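Long-range contacts in uncharacterized protein (Helicobacter pylori, PDB 4O5J), which probably binds sialic acid-bearing glycans as an outer-membrane adhesin, through which the bacterium attaches to host cells: residues L197-Q201 with I250-Q254; K151-A156 with Q202-I207. All blocks are in the same frame, centred on the assembly; numbering follows the deposited sequence.

Contacts 1 and 2 illustrate how one helix can serve two neighbours at once. Both use helix 193-209: residues 202-207 pack on helix 146-163, which comes earlier in the chain, and residues 197-201 on helix 241-268, which comes later. Along the chain the four segments run 151-156, 197-201, 202-207, 250-254, so the contacts interleave, and their centres lie about 12 Å apart. They also touch directly, Ile-250 CD1 reaching Met-204 CG at 3.7 Å. Three consecutive long helices are thereby packed side by side in alternating directions, an arrangement consistent with a tetratricopeptide-like character of this adhesion domain, to which all four segments belong.

Contact 1 (L197-Q201 with I250-Q254); sequences LNLAQ and IPILQ
Leu-197 and Ile-250 form the apolar centre of this antiparallel helix pair, whose local axes run at 159° and approach to 10.1 Å. The CG2 methyl of Ile-250 stands anti to its own backbone N and points at helix 193-209, where it comes within 3.5 Å of Leu-197 O, an oxygen already taken up by the helical bond from Gln-201 N. Its other branch ends in CD1, 4.0 Å from Ala-200 CB. Leu-197 divides its two methyls: CD1 lies alongside the aliphatic part of Gln-254, 3.9 Å from that residue's CG, while CD2 meets Leu-253 CD2 at 4.2 Å, the two leucines crossing nearly at right angles. Leu-253 and Ile-250 reach further, onto Val-90 of helix 82-101.

Gln-201 closes the more open side. A bend at chi2 (79°) turns its amide toward Ile-250 and Pro-251, setting OE1 3.5 Å from Ile-250 CG2 and equally close to Pro-251 CG, while NE2 is hydrogen-bonded to Asp-205 within its own helix. With hydrocarbon lying even against this amide oxygen, apolar contact makes up most of the interface, which implies that the two helices are held together here mainly by burial.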
loop_
_atom_site.group_PDB
_atom_site.type_symbol
_atom_site.label_atom_id
_atom_site.label_comp_id
_atom_site.label_asym_id
_atom_site.label_seq_id
_atom_site.Cartn_x
_atom_site.Cartn_y
_atom_site.Cartn_z
ATOM N N LEU A 197 12.499 0.670 1.202
ATOM C CA LEU A 197 11.562 1.797 1.098
ATOM C C LEU A 197 12.312 3.121 1.144
ATOM O O LEU A 197 11.997 4.067 0.411
ATOM C CB LEU A 197 10.480 1.750 2.153
ATOM C CG LEU A 197 9.541 0.556 1.931
ATOM C CD1 LEU A 197 8.591 0.441 3.091
ATOM C CD2 LEU A 197 8.777 0.718 0.610
ATOM N N ASN A 198 13.345 3.197 2.009
ATOM C CA ASN A 198 14.117 4.418 2.114
ATOM C C ASN A 198 14.896 4.739 0.801
ATOM O O ASN A 198 14.960 5.874 0.375
ATOM C CB ASN A 198 15.108 4.276 3.295
ATOM C CG ASN A 198 16.009 5.484 3.389
ATOM O OD1 ASN A 198 17.137 5.433 3.003
ATOM N ND2 ASN A 198 15.484 6.574 3.825
ATOM N N LEU A 199 15.484 3.720 0.182
ATOM C CA LEU A 199 16.187 3.934 -1.059
ATOM C C LEU A 199 15.168 4.372 -2.143
ATOM O O LEU A 199 15.426 5.304 -2.919
ATOM C CB LEU A 199 16.932 2.668 -1.472
ATOM C CG LEU A 199 18.157 2.325 -0.618
ATOM C CD1 LEU A 199 18.619 0.894 -0.902
ATOM C CD2 LEU A 199 19.281 3.315 -0.851
ATOM N N ALA A 200 14.024 3.698 -2.192
ATOM C CA ALA A 200 12.948 4.022 -3.149
ATOM C C ALA A 200 12.522 5.485 -2.947
ATOM O O ALA A 200 12.454 6.247 -3.921
ATOM C CB ALA A 200 11.733 3.111 -2.952
ATOM N N GLN A 201 12.272 5.867 -1.704
ATOM C CA GLN A 201 11.843 7.221 -1.379
ATOM C C GLN A 201 12.888 8.251 -1.913
ATOM O O GLN A 201 12.545 9.260 -2.543
ATOM C CB GLN A 201 11.622 7.342 0.120
ATOM C CG GLN A 201 11.262 8.721 0.598
ATOM C CD GLN A 201 9.815 8.985 0.334
ATOM O OE1 GLN A 201 8.945 8.341 0.941
ATOM N NE2 GLN A 201 9.520 9.919 -0.591
ATOM N N ILE A 250 4.937 5.056 -1.343
ATOM C CA ILE A 250 6.107 4.758 -0.434
ATOM C C ILE A 250 5.863 5.195 1.025
ATOM O O ILE A 250 5.898 4.362 1.943
ATOM C CB ILE A 250 7.407 5.297 -1.015
ATOM C CG1 ILE A 250 7.625 4.648 -2.382
ATOM C CG2 ILE A 250 8.617 5.034 -0.066
ATOM C CD1 ILE A 250 8.496 5.439 -3.302
ATOM N N PRO A 251 5.551 6.483 1.267
ATOM C CA PRO A 251 5.292 6.904 2.643
ATOM C C PRO A 251 4.119 6.159 3.245
ATOM O O PRO A 251 4.149 5.852 4.434
ATOM C CB PRO A 251 4.932 8.395 2.524
ATOM C CG PRO A 251 5.473 8.818 1.216
ATOM C CD PRO A 251 5.412 7.605 0.324
ATOM N N ILE A 252 3.111 5.843 2.433
ATOM C CA ILE A 252 1.966 5.076 2.940
ATOM C C ILE A 252 2.435 3.703 3.415
ATOM O O ILE A 252 2.061 3.235 4.499
ATOM C CB ILE A 252 0.859 4.894 1.875
ATOM C CG1 ILE A 252 0.189 6.226 1.593
ATOM C CG2 ILE A 252 -0.172 3.887 2.325
ATOM C CD1 ILE A 252 -0.807 6.173 0.386
ATOM N N LEU A 253 3.254 3.047 2.596
ATOM C CA LEU A 253 3.769 1.735 2.936
ATOM C C LEU A 253 4.717 1.832 4.194
ATOM O O LEU A 253 4.637 1.008 5.100
ATOM C CB LEU A 253 4.482 1.169 1.744
ATOM C CG LEU A 253 4.591 -0.312 1.678
ATOM C CD1 LEU A 253 3.358 -1.016 2.137
ATOM C CD2 LEU A 253 4.841 -0.630 0.236
ATOM N N GLN A 254 5.557 2.875 4.266
ATOM C CA GLN A 254 6.411 3.093 5.450
ATOM C C GLN A 254 5.561 3.197 6.673
ATOM O O GLN A 254 5.874 2.607 7.723
ATOM C CB GLN A 254 7.298 4.321 5.357
ATOM C CG GLN A 254 8.350 4.195 4.274
ATOM C CD GLN A 254 9.048 5.520 3.918
ATOM O OE1 GLN A 254 8.370 6.536 3.649
ATOM N NE2 GLN A 254 10.405 5.526 3.912
#

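Contact 2 (K151-A156 with Q202-I207); sequences KMKKLA and QLMDLI
The side-chain amide of Gln-202 is the flat group of this contact, and one of its faces is lined by Leu-155. The leucine's CD2 methyl sits over that face, 3.7 Å from Gln-202 OE1, and the two side chains cross at about a right angle. At the nitrogen end, NE2 makes a weak hydrogen bond to Asn-198 one turn earlier in the same helix. The other methyl of Leu-155, CD1, slips beneath the glutamine stem toward the backbone, reaching Leu-203 N at 3.8 Å.

Leu-203 spreads its two methyls along the near side of the opposing helix: CD1 rests 3.8 Å from Met-152 O, and CD2 is 4.2 Å from Ala-156 CB, one turn further on. Next along comes Leu-206, whose CG is anti to the backbone N (chi1 -176°), a setting that carries CD2 across to helix 146-163. There it touches both Lys-151 CB, at 3.7 Å, and Met-152 CG, at 3.6 Å.

Helices 146-163 and 193-209 follow one another in the chain's helical order, and their segments 151-156 and 202-207 run antiparallel, at 157° with local axes 9.5 Å apart. Antiparallel pairing of successive helices is the hallmark of tetratricopeptide repeats and is consistent with that relationship here. A long irregular connection, which contains the Cys-174 to Cys-179 disulfide, joins the two.

Met-152 finishes the interface on its buried side. Extended beyond CG, its chain lays the terminal methyl CE 3.8 Å from Ile-207 CA, while SD lies near Ile-207 CG1. Trp-98 and Tyr-101 of helix 82-101 pack against the same methionine, and Tyr-101 also touches Ile-207, so a third helix backs this end of the pair.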
loop_
_atom_site.group_PDB
_atom_site.type_symbol
_atom_site.label_atom_id
_atom_site.label_comp_id
_atom_site.label_asym_id
_atom_site.label_seq_id
_atom_site.Cartn_x
_atom_site.Cartn_y
_atom_site.Cartn_z
ATOM N N LYS A 151 23.907 10.212 -9.055
ATOM C CA LYS A 151 23.131 9.984 -7.841
ATOM C C LYS A 151 21.911 9.075 -8.064
ATOM O O LYS A 151 21.649 8.169 -7.257
ATOM C CB LYS A 151 22.678 11.311 -7.226
ATOM C CG LYS A 151 23.847 12.207 -6.760
ATOM C CD LYS A 151 23.455 13.342 -5.785
ATOM C CE LYS A 151 22.516 14.351 -6.403
ATOM N NZ LYS A 151 21.949 15.230 -5.318
ATOM N N MET A 152 21.156 9.312 -9.146
ATOM C CA MET A 152 19.973 8.469 -9.399
ATOM C C MET A 152 20.399 7.041 -9.659
ATOM O O MET A 152 19.862 6.096 -9.030
ATOM C CB MET A 152 19.179 8.972 -10.609
ATOM C CG MET A 152 18.531 10.337 -10.389
ATOM S SD MET A 152 17.636 10.855 -11.918
ATOM C CE MET A 152 16.995 12.428 -11.357
ATOM N N LYS A 153 21.333 6.884 -10.589
ATOM C CA LYS A 153 21.806 5.529 -10.981
ATOM C C LYS A 153 22.292 4.734 -9.739
ATOM O O LYS A 153 21.977 3.550 -9.567
ATOM C CB LYS A 153 22.929 5.659 -12.002
ATOM C CG LYS A 153 23.410 4.323 -12.538
ATOM C CD LYS A 153 22.272 3.533 -13.300
ATOM C CE LYS A 153 22.912 2.435 -14.081
ATOM N NZ LYS A 153 21.903 1.635 -14.900
ATOM N N LYS A 154 23.045 5.390 -8.853
ATOM C CA LYS A 154 23.537 4.726 -7.663
ATOM C C LYS A 154 22.362 4.265 -6.776
ATOM O O LYS A 154 22.314 3.086 -6.340
ATOM C CB LYS A 154 24.504 5.680 -6.897
ATOM C CG LYS A 154 24.842 5.281 -5.490
ATOM C CD LYS A 154 25.570 4.003 -5.369
ATOM C CE LYS A 154 26.178 3.836 -3.901
ATOM N NZ LYS A 154 26.575 2.367 -3.823
ATOM N N LEU A 155 21.404 5.158 -6.524
ATOM C CA LEU A 155 20.201 4.775 -5.753
ATOM C C LEU A 155 19.468 3.604 -6.414
ATOM O O LEU A 155 19.044 2.653 -5.707
ATOM C CB LEU A 155 19.261 5.945 -5.579
ATOM C CG LEU A 155 19.735 7.029 -4.611
ATOM C CD1 LEU A 155 18.880 8.282 -4.742
ATOM C CD2 LEU A 155 19.766 6.500 -3.153
ATOM N N ALA A 156 19.346 3.638 -7.749
ATOM C CA ALA A 156 18.647 2.573 -8.486
ATOM C C ALA A 156 19.367 1.242 -8.317
ATOM O O ALA A 156 18.723 0.193 -8.108
ATOM C CB ALA A 156 18.493 2.919 -9.974
ATOM N N GLN A 202 14.175 7.977 -1.676
ATOM C CA GLN A 202 15.189 8.904 -2.114
ATOM C C GLN A 202 15.236 9.024 -3.644
ATOM O O GLN A 202 15.463 10.105 -4.186
ATOM C CB GLN A 202 16.591 8.455 -1.624
ATOM C CG GLN A 202 16.757 8.489 -0.100
ATOM C CD GLN A 202 18.169 8.043 0.288
ATOM O OE1 GLN A 202 19.184 8.603 -0.141
ATOM N NE2 GLN A 202 18.220 6.993 1.055
ATOM N N LEU A 203 15.151 7.888 -4.318
ATOM C CA LEU A 203 15.165 7.872 -5.769
ATOM C C LEU A 203 13.981 8.673 -6.368
ATOM O O LEU A 203 14.181 9.628 -7.172
ATOM C CB LEU A 203 15.199 6.449 -6.290
ATOM C CG LEU A 203 15.143 6.257 -7.798
ATOM C CD1 LEU A 203 16.263 7.064 -8.492
ATOM C CD2 LEU A 203 15.205 4.776 -8.163
ATOM N N MET A 204 12.772 8.318 -5.959
ATOM C CA MET A 204 11.572 9.037 -6.442
ATOM C C MET A 204 11.645 10.512 -6.077
ATOM O O MET A 204 11.268 11.378 -6.890
ATOM C CB MET A 204 10.322 8.427 -5.882
ATOM C CG MET A 204 10.117 6.977 -6.290
ATOM S SD MET A 204 10.076 6.709 -8.095
ATOM C CE MET A 204 8.280 6.971 -8.402
ATOM N N ASP A 205 12.143 10.833 -4.872
ATOM C CA ASP A 205 12.258 12.265 -4.468
ATOM C C ASP A 205 13.218 12.991 -5.401
ATOM O O ASP A 205 12.952 14.120 -5.822
ATOM C CB ASP A 205 12.763 12.429 -3.062
ATOM C CG ASP A 205 11.715 12.063 -2.031
ATOM O OD1 ASP A 205 10.553 11.821 -2.469
ATOM O OD2 ASP A 205 12.021 11.973 -0.786
ATOM N N LEU A 206 14.338 12.349 -5.714
ATOM C CA LEU A 206 15.345 12.968 -6.535
ATOM C C LEU A 206 14.784 13.190 -7.941
ATOM O O LEU A 206 14.983 14.257 -8.555
ATOM C CB LEU A 206 16.615 12.106 -6.578
ATOM C CG LEU A 206 17.788 12.705 -7.353
ATOM C CD1 LEU A 206 18.039 14.148 -6.880
ATOM C CD2 LEU A 206 19.022 11.862 -7.170
ATOM N N ILE A 207 14.118 12.172 -8.478
ATOM C CA ILE A 207 13.487 12.316 -9.787
ATOM C C ILE A 207 12.462 13.467 -9.813
ATOM O O ILE A 207 12.453 14.320 -10.742
ATOM C CB ILE A 207 12.822 11.001 -10.224
ATOM C CG1 ILE A 207 13.917 9.911 -10.427
ATOM C CG2 ILE A 207 11.955 11.216 -11.523
ATOM C CD1 ILE A 207 13.402 8.536 -10.751
#